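Local coordinates for prenyltransference for protein (Lavandula lanata, PDB 5HC8), which joins two molecules of dimethylallyl diphosphate in a head-to-middle condensation that gives lavandulyl diphosphate, at residues A[49-54]-A[223-228]; A[57-62]-A[181-186]; A[169-174]-A[204-209]. One frame throughout, in Å; residues are numbered along the deposited sequence.

Interaction 1: A[49-54]-A[223-228]; sequences ISRASQ and FGEADL
R51 and E225 form a salt bridge above a small apolar contact of L228 with A52, where the last turns of helix 34-54 meet the first turn of helix 225-237. Both helices lie against one face of the parallel sheet in this cis-prenyltransferase fold: I49 reaches L60 and I62 of strand 59-65, and L228 reaches I192 of strand 190-193. The polar pair sits on the more exposed side, the apolar pair toward the sheet.

R51 leaves its helix with CG anti to the backbone N (chi1 180°) and then bends twice, which swings NE toward the neighbouring helix. The glutamate comes across it at about a right angle, extended beyond CG, and offers OE2 alone. E225 OE2 receives the main bond from R51 NE, 2.7 Å, on its anti lone pair, the one turned away from OE1, and stands slightly tilted from the guanidinium plane. R51 NH2 adds a weak bond at 3.2 Å to the same E225 OE2. Guanidinium and carboxylate are turned 55° apart, so this is not the flat two-pronged pairing. Q54 OE1 lies over one guanidinium face, offset toward its rim.

Below the charges, the aliphatic part of R51 also serves: its CG is 4.0 Å from L228 CD2. The same methyl lies 3.9 Å from the backbone N of A52 and 4.1 Å from A52 CB.

E225 opens its helix, where the helix dipole would probably favour a carboxylate. G224 is the N-cap, and D227 supplies one half of a capping box while its OD1 is bridged to K218. The capping bond is nearly straight, with G224 N 2.8 Å from D227 OD2.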
ATOM      1  N   ILE A  49      22.513   2.596   7.782  1.00 25.50           N
ATOM      2  CA  ILE A  49      22.654   3.661   6.798  1.00 25.20           C
ATOM      3  C   ILE A  49      24.046   3.536   6.115  1.00 27.72           C
ATOM      4  O   ILE A  49      24.177   3.627   4.908  1.00 27.27           O
ATOM      5  CB  ILE A  49      22.526   5.026   7.475  1.00 27.31           C
ATOM      6  CG1 ILE A  49      21.099   5.236   7.966  1.00 28.90           C
ATOM      7  CG2 ILE A  49      22.974   6.124   6.544  1.00 29.73           C
ATOM      8  CD1 ILE A  49      20.978   6.349   9.037  1.00 30.46           C
ATOM      9  N   SER A  50      25.076   3.292   6.922  1.00 33.47           N
ATOM     10  CA  SER A  50      26.431   3.002   6.364  1.00 33.77           C
ATOM     11  C   SER A  50      26.414   1.909   5.374  1.00 30.17           C
ATOM     12  O   SER A  50      26.999   2.058   4.307  1.00 31.02           O
ATOM     13  CB  SER A  50      27.389   2.497   7.410  1.00 37.77           C
ATOM     14  OG  SER A  50      27.795   3.545   8.163  1.00 45.22           O
ATOM     15  N   ARG A  51      25.796   0.790   5.750  1.00 34.12           N
ATOM     16  CA  ARG A  51      25.724  -0.371   4.879  1.00 31.79           C
ATOM     17  C   ARG A  51      25.003  -0.058   3.560  1.00 29.94           C
ATOM     18  O   ARG A  51      25.496  -0.397   2.481  1.00 28.52           O
ATOM     19  CB  ARG A  51      25.135  -1.541   5.626  1.00 31.85           C
ATOM     20  CG  ARG A  51      24.995  -2.821   4.838  1.00 31.36           C
ATOM     21  CD  ARG A  51      26.294  -3.372   4.225  1.00 31.62           C
ATOM     22  NE  ARG A  51      27.076  -3.990   5.306  1.00 30.76           N
ATOM     23  CZ  ARG A  51      28.042  -4.872   5.079  1.00 28.78           C
ATOM     24  NH1 ARG A  51      28.318  -5.204   3.857  1.00 27.80           N
ATOM     25  NH2 ARG A  51      28.713  -5.377   6.078  1.00 28.88           N
ATOM     26  N   ALA A  52      23.855   0.641   3.632  1.00 28.20           N
ATOM     27  CA  ALA A  52      23.086   0.961   2.442  1.00 26.36           C
ATOM     28  C   ALA A  52      23.943   1.843   1.521  1.00 26.83           C
ATOM     29  O   ALA A  52      23.967   1.646   0.295  1.00 29.58           O
ATOM     30  CB  ALA A  52      21.803   1.693   2.818  1.00 27.19           C
ATOM     31  N   SER A  53      24.698   2.768   2.118  1.00 28.98           N
ATOM     32  CA  SER A  53      25.614   3.625   1.341  1.00 33.67           C
ATOM     33  C   SER A  53      26.699   2.839   0.566  1.00 33.24           C
ATOM     34  O   SER A  53      26.850   2.984  -0.662  1.00 30.79           O
ATOM     35  CB  SER A  53      26.227   4.708   2.234  1.00 36.12           C
ATOM     36  OG  SER A  53      27.161   5.495   1.515  1.00 37.88           O
ATOM     37  N   GLN A  54      27.306   1.890   1.275  1.00 37.14           N
ATOM     38  CA  GLN A  54      28.353   1.031   0.716  1.00 38.96           C
ATOM     39  C   GLN A  54      27.771   0.236  -0.392  1.00 39.41           C
ATOM     40  O   GLN A  54      28.436  -0.037  -1.388  1.00 36.89           O
ATOM     41  CB  GLN A  54      28.857   0.034   1.740  1.00 42.47           C
ATOM     42  CG  GLN A  54      29.654   0.592   2.916  1.00 52.09           C
ATOM     43  CD  GLN A  54      29.908  -0.526   3.961  1.00 61.57           C
ATOM     44  OE1 GLN A  54      30.201  -1.694   3.603  1.00 59.79           O
ATOM     45  NE2 GLN A  54      29.730  -0.189   5.247  1.00 67.47           N
ATOM     46  N   PHE A 223      17.970  -6.110  14.581  1.00 29.12           N
ATOM     47  CA  PHE A 223      18.084  -5.957  13.149  1.00 29.57           C
ATOM     48  C   PHE A 223      19.369  -5.233  12.836  1.00 31.46           C
ATOM     49  O   PHE A 223      19.581  -4.131  13.278  1.00 32.06           O
ATOM     50  CB  PHE A 223      16.916  -5.103  12.629  1.00 29.90           C
ATOM     51  CG  PHE A 223      16.806  -5.058  11.149  1.00 29.54           C
ATOM     52  CD1 PHE A 223      17.579  -4.167  10.419  1.00 30.00           C
ATOM     53  CD2 PHE A 223      15.923  -5.882  10.463  1.00 30.58           C
ATOM     54  CE1 PHE A 223      17.485  -4.071   9.027  1.00 30.21           C
ATOM     55  CE2 PHE A 223      15.843  -5.793   9.072  1.00 32.02           C
ATOM     56  CZ  PHE A 223      16.628  -4.895   8.362  1.00 31.48           C
ATOM     57  N   GLY A 224      20.227  -5.858  12.065  1.00 32.36           N
ATOM     58  CA  GLY A 224      21.494  -5.242  11.720  1.00 34.11           C
ATOM     59  C   GLY A 224      21.810  -5.259  10.272  1.00 32.29           C
ATOM     60  O   GLY A 224      20.927  -5.478   9.399  1.00 30.42           O
ATOM     61  N   GLU A 225      23.091  -5.083   9.998  1.00 27.27           N
ATOM     62  CA  GLU A 225      23.550  -5.045   8.624  1.00 29.74           C
ATOM     63  C   GLU A 225      23.231  -6.346   7.852  1.00 27.10           C
ATOM     64  O   GLU A 225      22.920  -6.284   6.642  1.00 26.98           O
ATOM     65  CB  GLU A 225      25.007  -4.725   8.525  1.00 31.32           C
ATOM     66  CG  GLU A 225      25.367  -3.397   9.142  1.00 32.88           C
ATOM     67  CD  GLU A 225      26.853  -3.076   8.972  1.00 37.86           C
ATOM     68  OE1 GLU A 225      27.452  -2.760   9.998  1.00 36.46           O
ATOM     69  OE2 GLU A 225      27.382  -3.101   7.836  1.00 32.99           O
ATOM     70  N   ALA A 226      23.379  -7.508   8.496  1.00 27.27           N
ATOM     71  CA  ALA A 226      23.105  -8.794   7.794  1.00 27.87           C
ATOM     72  C   ALA A 226      21.600  -8.863   7.354  1.00 30.66           C
ATOM     73  O   ALA A 226      21.284  -9.475   6.350  1.00 30.53           O
ATOM     74  CB  ALA A 226      23.454 -10.017   8.645  1.00 32.85           C
ATOM     75  N   ASP A 227      20.705  -8.261   8.137  1.00 28.40           N
ATOM     76  CA  ASP A 227      19.256  -8.293   7.836  1.00 29.29           C
ATOM     77  C   ASP A 227      18.904  -7.422   6.651  1.00 25.04           C
ATOM     78  O   ASP A 227      18.018  -7.789   5.880  1.00 26.98           O
ATOM     79  CB  ASP A 227      18.444  -7.963   9.114  1.00 28.02           C
ATOM     80  CG  ASP A 227      18.857  -8.859  10.282  1.00 35.62           C
ATOM     81  OD1 ASP A 227      18.568 -10.043  10.175  1.00 38.19           O
ATOM     82  OD2 ASP A 227      19.529  -8.435  11.251  1.00 36.77           O
ATOM     83  N   LEU A 228      19.624  -6.335   6.470  1.00 24.50           N
ATOM     84  CA  LEU A 228      19.576  -5.531   5.244  1.00 24.61           C
ATOM     85  C   LEU A 228      20.043  -6.345   4.052  1.00 28.52           C
ATOM     86  O   LEU A 228      19.419  -6.358   3.002  1.00 25.62           O
ATOM     87  CB  LEU A 228      20.330  -4.216   5.390  1.00 26.65           C
ATOM     88  CG  LEU A 228      20.324  -3.369   4.126  1.00 29.31           C
ATOM     89  CD1 LEU A 228      18.880  -3.030   3.703  1.00 28.83           C
ATOM     90  CD2 LEU A 228      21.160  -2.087   4.205  1.00 31.09           C
TER
HETATM   91  O   HOH W   1      29.426  -1.600   7.206  1.00 48.23           O

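Interaction 2: A[57-62]-A[181-186]; sequences IKLLTI and NITKFP. With SO4 (sulfate ion), chain E.
K58 and F185 meet through carbon where the loop leading to strand 190-193 packs over the start of strand 59-65, an inner strand of the parallel sheet between 135-140 and 15-19. The lysine runs obliquely past the phenyl ring, extended beyond CG, which lays its CD 3.6 Å from F185 CZ while NZ travels on to a weak hydrogen bond with N14. The other apolar contact is buried deeper, L59 CD2 against the T183 methyl; that methyl is modelled too near the sulfate, so its exact position is doubtful. Within the loop, K184 CG lies over one face of the F185 ring, offset toward the rim. With an alanine at F185, the methylenes of K58 would probably lose the surface they rest against, and the K184 chain, no longer backed by the ring, would be freer to turn.

L59 CD2 also touches a backbone oxygen, 3.7 Å from F185 O, which takes a weak hydrogen bond from H15.

Polar bonds run to third parties. K184 N donates to the sulfate, 2.8 Å from its O2 and almost straight at 170°. T183 OG1 bonds to T180 O.

No hydrogen bond joins the two segments directly. The loop therefore rests on strand 59-65 mainly through carbon, while the sulfate, probably from the crystallisation liquor, links it to H135 of strand 135-140, a tie that need not exist in solution.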
ATOM      1  N   ILE A  57      23.014   1.972  -2.641  1.00 30.41           N
ATOM      2  CA  ILE A  57      21.620   2.423  -2.589  1.00 28.03           C
ATOM      3  C   ILE A  57      21.627   3.988  -2.631  1.00 26.30           C
ATOM      4  O   ILE A  57      22.466   4.622  -2.063  1.00 27.57           O
ATOM      5  CB  ILE A  57      20.956   1.873  -1.335  1.00 25.88           C
ATOM      6  CG1 ILE A  57      20.791   0.342  -1.437  1.00 27.37           C
ATOM      7  CG2 ILE A  57      19.609   2.578  -1.041  1.00 25.20           C
ATOM      8  CD1 ILE A  57      20.547  -0.292  -0.101  1.00 28.80           C
ATOM      9  N   LYS A  58      20.710   4.563  -3.360  1.00 27.34           N
ATOM     10  CA  LYS A  58      20.661   5.985  -3.593  1.00 29.64           C
ATOM     11  C   LYS A  58      19.808   6.715  -2.569  1.00 28.36           C
ATOM     12  O   LYS A  58      20.110   7.816  -2.216  1.00 25.75           O
ATOM     13  CB  LYS A  58      20.183   6.276  -4.981  1.00 34.73           C
ATOM     14  CG  LYS A  58      21.184   5.802  -6.041  1.00 35.12           C
ATOM     15  CD  LYS A  58      20.617   6.004  -7.410  1.00 44.83           C
ATOM     16  CE  LYS A  58      21.602   5.543  -8.499  1.00 55.17           C
ATOM     17  NZ  LYS A  58      20.854   5.356  -9.783  1.00 61.83           N
ATOM     18  N   LEU A  59      18.777   6.062  -2.075  1.00 24.87           N
ATOM     19  CA  LEU A  59      17.997   6.619  -0.990  1.00 25.93           C
ATOM     20  C   LEU A  59      17.584   5.555   0.014  1.00 24.27           C
ATOM     21  O   LEU A  59      17.055   4.525  -0.364  1.00 25.30           O
ATOM     22  CB  LEU A  59      16.790   7.372  -1.633  1.00 24.74           C
ATOM     23  CG  LEU A  59      15.667   7.623  -0.608  1.00 25.38           C
ATOM     24  CD1 LEU A  59      16.141   8.555   0.462  1.00 27.15           C
ATOM     25  CD2 LEU A  59      14.465   8.159  -1.363  1.00 25.69           C
ATOM     26  N   LEU A  60      17.870   5.793   1.284  1.00 23.91           N
ATOM     27  CA  LEU A  60      17.393   4.945   2.384  1.00 24.80           C
ATOM     28  C   LEU A  60      16.429   5.779   3.231  1.00 25.51           C
ATOM     29  O   LEU A  60      16.811   6.859   3.723  1.00 23.60           O
ATOM     30  CB  LEU A  60      18.487   4.578   3.311  1.00 24.73           C
ATOM     31  CG  LEU A  60      18.052   3.609   4.424  1.00 26.21           C
ATOM     32  CD1 LEU A  60      17.754   2.217   3.840  1.00 27.45           C
ATOM     33  CD2 LEU A  60      19.073   3.521   5.522  1.00 28.23           C
ATOM     34  N   THR A  61      15.205   5.316   3.346  1.00 23.62           N
ATOM     35  CA  THR A  61      14.213   5.951   4.251  1.00 23.44           C
ATOM     36  C   THR A  61      13.968   5.093   5.471  1.00 25.56           C
ATOM     37  O   THR A  61      13.707   3.890   5.332  1.00 23.22           O
ATOM     38  CB  THR A  61      12.902   6.165   3.504  1.00 23.63           C
ATOM     39  OG1 THR A  61      13.086   7.098   2.441  1.00 27.25           O
ATOM     40  CG2 THR A  61      11.856   6.738   4.462  1.00 27.38           C
ATOM     41  N   ILE A  62      14.093   5.673   6.668  1.00 24.16           N
ATOM     42  CA  ILE A  62      13.733   4.978   7.898  1.00 24.23           C
ATOM     43  C   ILE A  62      12.517   5.672   8.493  1.00 23.99           C
ATOM     44  O   ILE A  62      12.485   6.894   8.718  1.00 23.16           O
ATOM     45  CB  ILE A  62      14.863   4.951   8.938  1.00 25.51           C
ATOM     46  CG1 ILE A  62      16.065   4.189   8.390  1.00 24.97           C
ATOM     47  CG2 ILE A  62      14.366   4.406  10.265  1.00 31.63           C
ATOM     48  CD1 ILE A  62      17.320   4.260   9.288  1.00 26.08           C
ATOM     49  N   ASN A 181       8.501  14.700  -2.613  1.00 26.38           N
ATOM     50  CA  ASN A 181       8.965  15.561  -3.745  1.00 29.75           C
ATOM     51  C   ASN A 181      10.447  15.992  -3.625  1.00 29.37           C
ATOM     52  O   ASN A 181      11.064  16.482  -4.582  1.00 32.23           O
ATOM     53  CB  ASN A 181       8.018  16.750  -4.030  1.00 27.30           C
ATOM     54  CG  ASN A 181       7.995  17.746  -2.915  1.00 31.57           C
ATOM     55  OD1 ASN A 181       8.818  17.739  -2.026  1.00 31.33           O
ATOM     56  ND2 ASN A 181       6.944  18.570  -2.919  1.00 34.10           N
ATOM     57  N   ILE A 182      11.014  15.798  -2.475  1.00 28.28           N
ATOM     58  CA  ILE A 182      12.424  16.016  -2.278  1.00 32.25           C
ATOM     59  C   ILE A 182      13.337  14.946  -2.878  1.00 28.29           C
ATOM     60  O   ILE A 182      14.528  15.097  -2.776  1.00 30.35           O
ATOM     61  CB  ILE A 182      12.748  16.188  -0.801  1.00 32.90           C
ATOM     62  CG1 ILE A 182      12.440  14.883  -0.008  1.00 34.86           C
ATOM     63  CG2 ILE A 182      12.014  17.412  -0.212  1.00 33.89           C
ATOM     64  CD1 ILE A 182      13.160  14.814   1.298  1.00 34.46           C
ATOM     65  N   THR A 183      12.813  13.872  -3.482  1.00 28.26           N
ATOM     66  CA  THR A 183      13.684  12.891  -4.083  1.00 31.60           C
ATOM     67  C   THR A 183      13.219  12.672  -5.457  1.00 29.56           C
ATOM     68  O   THR A 183      12.025  12.579  -5.665  1.00 27.62           O
ATOM     69  CB  THR A 183      13.412  11.409  -3.726  1.00 35.48           C
ATOM     70  OG1 THR A 183      12.412  11.176  -2.712  1.00 36.71           O
ATOM     71  CG2 THR A 183      14.582  10.638  -3.704  1.00 27.31           C
ATOM     72  N   LYS A 184      14.127  12.316  -6.370  1.00 28.34           N
ATOM     73  CA  LYS A 184      13.691  11.785  -7.655  1.00 29.81           C
ATOM     74  C   LYS A 184      13.381  10.266  -7.603  1.00 25.53           C
ATOM     75  O   LYS A 184      12.944   9.683  -8.584  1.00 23.57           O
ATOM     76  CB  LYS A 184      14.765  12.023  -8.732  1.00 35.21           C
ATOM     77  CG  LYS A 184      15.964  11.104  -8.549  1.00 38.81           C
ATOM     78  CD  LYS A 184      16.626  10.702  -9.867  1.00 49.44           C
ATOM     79  CE  LYS A 184      17.030  11.919 -10.646  1.00 57.73           C
ATOM     80  NZ  LYS A 184      17.774  12.807  -9.709  1.00 59.79           N
ATOM     81  N   PHE A 185      13.578   9.639  -6.470  1.00 26.26           N
ATOM     82  CA  PHE A 185      13.165   8.225  -6.240  1.00 25.33           C
ATOM     83  C   PHE A 185      12.079   8.079  -5.163  1.00 24.70           C
ATOM     84  O   PHE A 185      12.267   7.325  -4.251  1.00 26.46           O
ATOM     85  CB  PHE A 185      14.363   7.476  -5.813  1.00 27.78           C
ATOM     86  CG  PHE A 185      15.536   7.600  -6.785  1.00 31.00           C
ATOM     87  CD1 PHE A 185      15.463   7.005  -8.055  1.00 35.15           C
ATOM     88  CD2 PHE A 185      16.666   8.291  -6.435  1.00 35.97           C
ATOM     89  CE1 PHE A 185      16.552   7.071  -8.950  1.00 39.34           C
ATOM     90  CE2 PHE A 185      17.749   8.379  -7.339  1.00 36.37           C
ATOM     91  CZ  PHE A 185      17.683   7.773  -8.580  1.00 34.33           C
ATOM     92  N   PRO A 186      10.893   8.696  -5.366  1.00 23.41           N
ATOM     93  CA  PRO A 186       9.895   8.705  -4.246  1.00 23.26           C
ATOM     94  C   PRO A 186       9.324   7.330  -3.925  1.00 22.59           C
ATOM     95  O   PRO A 186       9.013   7.033  -2.768  1.00 25.31           O
ATOM     96  CB  PRO A 186       8.788   9.636  -4.752  1.00 24.59           C
ATOM     97  CG  PRO A 186       8.837   9.526  -6.248  1.00 24.91           C
ATOM     98  CD  PRO A 186      10.365   9.377  -6.544  1.00 26.31           C
TER
HETATM   99  S   SO4 E 404      17.695  12.255  -4.476  1.00 63.02           S
HETATM  100  O1  SO4 E 404      17.105  11.308  -3.431  1.00 34.39           O
HETATM  101  O2  SO4 E 404      16.793  12.789  -5.575  1.00 37.30           O
HETATM  102  O3  SO4 E 404      18.273  13.488  -3.825  1.00 66.11           O
HETATM  103  O4  SO4 E 404      18.817  11.472  -5.084  1.00 68.60           O

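Interaction 3: A[169-174]-A[204-209]; sequences IDEATF and FLWQLP
D170 OD1 is gripped twice by T173, by its backbone N at 2.8 Å and its OG1 at 2.7 Å, and this N-cap fixes the helix start from which E171 and F174 contact W206. The two donors reach D170 OD1 from opposite faces of the carboxylate plane, the amide nearly in line with the C-O bond.

One turn on, F174 lies over one face of the indole in an offset stack. The phenyl centroid is 4.9 Å from that of the six-membered ring of W206, with the planes 27° apart, and the closest atoms are F174 CD1 and W206 CZ3 at 3.7 Å. W206 gets there from the type I turn L205 to L208 because its CG is anti to the backbone N (chi1 170°), which carries the ring out to the helix. E171 meets the CZ2 and CH2 atoms of the indole: its backbone O comes obliquely, 3.6 Å from W206 CZ2, and its CG lies 3.9 Å from W206 CH2.

The polar ends are satisfied by others. W206 NE1 bonds to E175, and E171 OE1 makes a salt bridge with R145 of the second subunit. NE of that same R145 of the second subunit donates to W206 O, and the arginine makes a cation-pi contact with the indole, while A152 of the second subunit packs on F174. The stack thus belongs to a subunit interface, consistent with the homodimers of the cis-prenyltransferase family.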
ATOM      1  N   ILE A 169      -4.533  17.695 -13.560  1.00 39.25           N
ATOM      2  CA  ILE A 169      -4.036  16.867 -12.478  1.00 36.89           C
ATOM      3  C   ILE A 169      -3.773  15.423 -12.989  1.00 31.82           C
ATOM      4  O   ILE A 169      -4.694  14.721 -13.413  1.00 34.80           O
ATOM      5  CB  ILE A 169      -4.994  16.857 -11.233  1.00 40.11           C
ATOM      6  CG1 ILE A 169      -5.202  18.276 -10.711  1.00 40.63           C
ATOM      7  CG2 ILE A 169      -4.389  16.022 -10.103  1.00 35.05           C
ATOM      8  CD1 ILE A 169      -6.492  18.424  -9.956  1.00 42.19           C
ATOM      9  N   ASP A 170      -2.507  15.029 -13.021  1.00 35.66           N
ATOM     10  CA  ASP A 170      -2.140  13.678 -13.471  1.00 35.63           C
ATOM     11  C   ASP A 170      -1.251  13.079 -12.432  1.00 31.10           C
ATOM     12  O   ASP A 170      -0.904  13.773 -11.437  1.00 31.34           O
ATOM     13  CB  ASP A 170      -1.471  13.725 -14.856  1.00 33.87           C
ATOM     14  CG  ASP A 170      -0.334  14.676 -14.909  1.00 37.53           C
ATOM     15  OD1 ASP A 170       0.138  15.121 -13.858  1.00 37.37           O
ATOM     16  OD2 ASP A 170       0.106  15.010 -16.045  1.00 41.50           O
ATOM     17  N   GLU A 171      -0.811  11.811 -12.611  1.00 34.42           N
ATOM     18  CA  GLU A 171       0.108  11.249 -11.594  1.00 32.59           C
ATOM     19  C   GLU A 171       1.253  12.126 -11.260  1.00 29.56           C
ATOM     20  O   GLU A 171       1.661  12.313 -10.088  1.00 33.97           O
ATOM     21  CB  GLU A 171       0.722   9.884 -11.976  1.00 32.08           C
ATOM     22  CG  GLU A 171      -0.171   8.761 -11.734  1.00 39.96           C
ATOM     23  CD  GLU A 171       0.435   7.454 -12.171  1.00 42.82           C
ATOM     24  OE1 GLU A 171       1.329   6.996 -11.495  1.00 40.80           O
ATOM     25  OE2 GLU A 171       0.047   6.932 -13.233  1.00 52.93           O
ATOM     26  N   ALA A 172       1.918  12.595 -12.319  1.00 32.92           N
ATOM     27  CA  ALA A 172       3.127  13.314 -12.096  1.00 27.91           C
ATOM     28  C   ALA A 172       2.880  14.587 -11.308  1.00 29.66           C
ATOM     29  O   ALA A 172       3.666  15.004 -10.469  1.00 26.55           O
ATOM     30  CB  ALA A 172       3.806  13.625 -13.452  1.00 35.50           C
ATOM     31  N   THR A 173       1.773  15.257 -11.588  1.00 30.67           N
ATOM     32  CA  THR A 173       1.475  16.470 -10.811  1.00 33.28           C
ATOM     33  C   THR A 173       1.212  16.122  -9.340  1.00 31.11           C
ATOM     34  O   THR A 173       1.691  16.752  -8.410  1.00 29.76           O
ATOM     35  CB  THR A 173       0.227  17.171 -11.432  1.00 37.58           C
ATOM     36  OG1 THR A 173       0.575  17.557 -12.785  1.00 40.76           O
ATOM     37  CG2 THR A 173      -0.126  18.397 -10.621  1.00 41.06           C
ATOM     38  N   PHE A 174       0.513  15.018  -9.159  1.00 31.88           N
ATOM     39  CA  PHE A 174       0.153  14.626  -7.798  1.00 31.10           C
ATOM     40  C   PHE A 174       1.399  14.271  -7.026  1.00 29.78           C
ATOM     41  O   PHE A 174       1.654  14.778  -5.946  1.00 30.52           O
ATOM     42  CB  PHE A 174      -0.925  13.539  -7.837  1.00 31.69           C
ATOM     43  CG  PHE A 174      -1.662  13.429  -6.542  1.00 31.11           C
ATOM     44  CD1 PHE A 174      -1.090  12.759  -5.493  1.00 30.37           C
ATOM     45  CD2 PHE A 174      -2.859  14.099  -6.358  1.00 33.31           C
ATOM     46  CE1 PHE A 174      -1.734  12.692  -4.277  1.00 33.30           C
ATOM     47  CE2 PHE A 174      -3.527  14.023  -5.132  1.00 30.55           C
ATOM     48  CZ  PHE A 174      -2.923  13.368  -4.083  1.00 33.77           C
ATOM     49  N   PHE A 204       3.901   5.057   3.715  1.00 21.72           N
ATOM     50  CA  PHE A 204       3.602   5.331   2.330  1.00 23.95           C
ATOM     51  C   PHE A 204       2.455   4.517   1.788  1.00 21.10           C
ATOM     52  O   PHE A 204       2.337   3.285   1.999  1.00 22.64           O
ATOM     53  CB  PHE A 204       4.835   4.981   1.404  1.00 25.83           C
ATOM     54  CG  PHE A 204       6.091   5.779   1.610  1.00 23.35           C
ATOM     55  CD1 PHE A 204       6.089   7.130   1.864  1.00 24.13           C
ATOM     56  CD2 PHE A 204       7.336   5.151   1.482  1.00 26.93           C
ATOM     57  CE1 PHE A 204       7.259   7.814   2.060  1.00 25.21           C
ATOM     58  CE2 PHE A 204       8.549   5.857   1.642  1.00 27.06           C
ATOM     59  CZ  PHE A 204       8.519   7.216   1.914  1.00 26.10           C
ATOM     60  N   LEU A 205       1.638   5.157   0.962  1.00 22.18           N
ATOM     61  CA  LEU A 205       0.570   4.490   0.269  1.00 21.23           C
ATOM     62  C   LEU A 205       0.737   4.811  -1.214  1.00 22.09           C
ATOM     63  O   LEU A 205       0.947   3.907  -1.988  1.00 24.75           O
ATOM     64  CB  LEU A 205      -0.826   4.959   0.785  1.00 21.16           C
ATOM     65  CG  LEU A 205      -1.053   4.621   2.284  1.00 18.87           C
ATOM     66  CD1 LEU A 205      -2.402   5.237   2.713  1.00 18.84           C
ATOM     67  CD2 LEU A 205      -1.052   3.165   2.557  1.00 21.23           C
ATOM     68  N   TRP A 206       0.622   6.100  -1.626  1.00 19.31           N
ATOM     69  CA  TRP A 206       0.836   6.483  -3.006  1.00 20.69           C
ATOM     70  C   TRP A 206       2.156   5.888  -3.563  1.00 20.25           C
ATOM     71  O   TRP A 206       2.213   5.475  -4.742  1.00 24.50           O
ATOM     72  CB  TRP A 206       0.891   7.994  -3.138  1.00 22.35           C
ATOM     73  CG  TRP A 206       1.344   8.464  -4.480  1.00 22.78           C
ATOM     74  CD1 TRP A 206       2.625   8.555  -4.937  1.00 20.74           C
ATOM     75  CD2 TRP A 206       0.483   8.834  -5.578  1.00 21.44           C
ATOM     76  NE1 TRP A 206       2.617   8.996  -6.243  1.00 24.58           N
ATOM     77  CE2 TRP A 206       1.313   9.165  -6.664  1.00 23.70           C
ATOM     78  CE3 TRP A 206      -0.890   8.975  -5.722  1.00 23.98           C
ATOM     79  CZ2 TRP A 206       0.786   9.616  -7.878  1.00 24.69           C
ATOM     80  CZ3 TRP A 206      -1.405   9.310  -6.930  1.00 27.42           C
ATOM     81  CH2 TRP A 206      -0.566   9.703  -7.986  1.00 26.01           C
ATOM     82  N   GLN A 207       3.153   5.906  -2.706  1.00 21.03           N
ATOM     83  CA  GLN A 207       4.501   5.507  -3.071  1.00 21.73           C
ATOM     84  C   GLN A 207       4.709   4.046  -3.391  1.00 22.34           C
ATOM     85  O   GLN A 207       5.785   3.725  -3.929  1.00 19.48           O
ATOM     86  CB  GLN A 207       5.552   6.042  -2.079  1.00 21.04           C
ATOM     87  CG  GLN A 207       5.656   7.562  -2.005  1.00 22.95           C
ATOM     88  CD  GLN A 207       4.623   8.286  -1.118  1.00 24.84           C
ATOM     89  OE1 GLN A 207       3.656   7.670  -0.593  1.00 24.97           O
ATOM     90  NE2 GLN A 207       4.822   9.602  -0.942  1.00 24.77           N
ATOM     91  N   LEU A 208       3.745   3.180  -3.113  1.00 22.81           N
ATOM     92  CA  LEU A 208       3.975   1.714  -3.076  1.00 22.38           C
ATOM     93  C   LEU A 208       3.373   0.817  -4.145  1.00 20.37           C
ATOM     94  O   LEU A 208       3.265  -0.366  -3.872  1.00 23.12           O
ATOM     95  CB  LEU A 208       3.546   1.158  -1.665  1.00 22.58           C
ATOM     96  CG  LEU A 208       4.253   1.748  -0.449  1.00 22.62           C
ATOM     97  CD1 LEU A 208       3.849   0.888   0.772  1.00 23.48           C
ATOM     98  CD2 LEU A 208       5.779   1.733  -0.564  1.00 24.43           C
ATOM     99  N   PRO A 209       2.942   1.336  -5.358  1.00 21.03           N
ATOM    100  CA  PRO A 209       2.193   0.482  -6.291  1.00 22.06           C
ATOM    101  C   PRO A 209       3.011  -0.724  -6.766  1.00 22.43           C
ATOM    102  O   PRO A 209       2.430  -1.779  -6.926  1.00 23.48           O
ATOM    103  CB  PRO A 209       1.832   1.424  -7.480  1.00 21.93           C
ATOM    104  CG  PRO A 209       2.781   2.579  -7.373  1.00 24.57           C
ATOM    105  CD  PRO A 209       3.162   2.685  -5.914  1.00 24.53           C
TER

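In the fold
Interactions 1 and 2 hold neighbouring elements: helix 34-54 leads through a short connection into strand 59-65, and A52 O probably bonds to I57 N, while A52 CB packs on L60 CD1. Interaction 2 sits nearest the centre of the chain, yet it is only partly buried and relies mainly on carbon. Interaction 1, also partly buried, adds a charged pair at its outer side. Interaction 3 is the buried one although farthest from the centre, probably in part because the second subunit also covers it; its chemistry is aromatic. It touches interaction 2 through P186 with Q207 and T61 with F204, but lies across the chain's centre from interaction 1, about 14 Å away between nearest atoms.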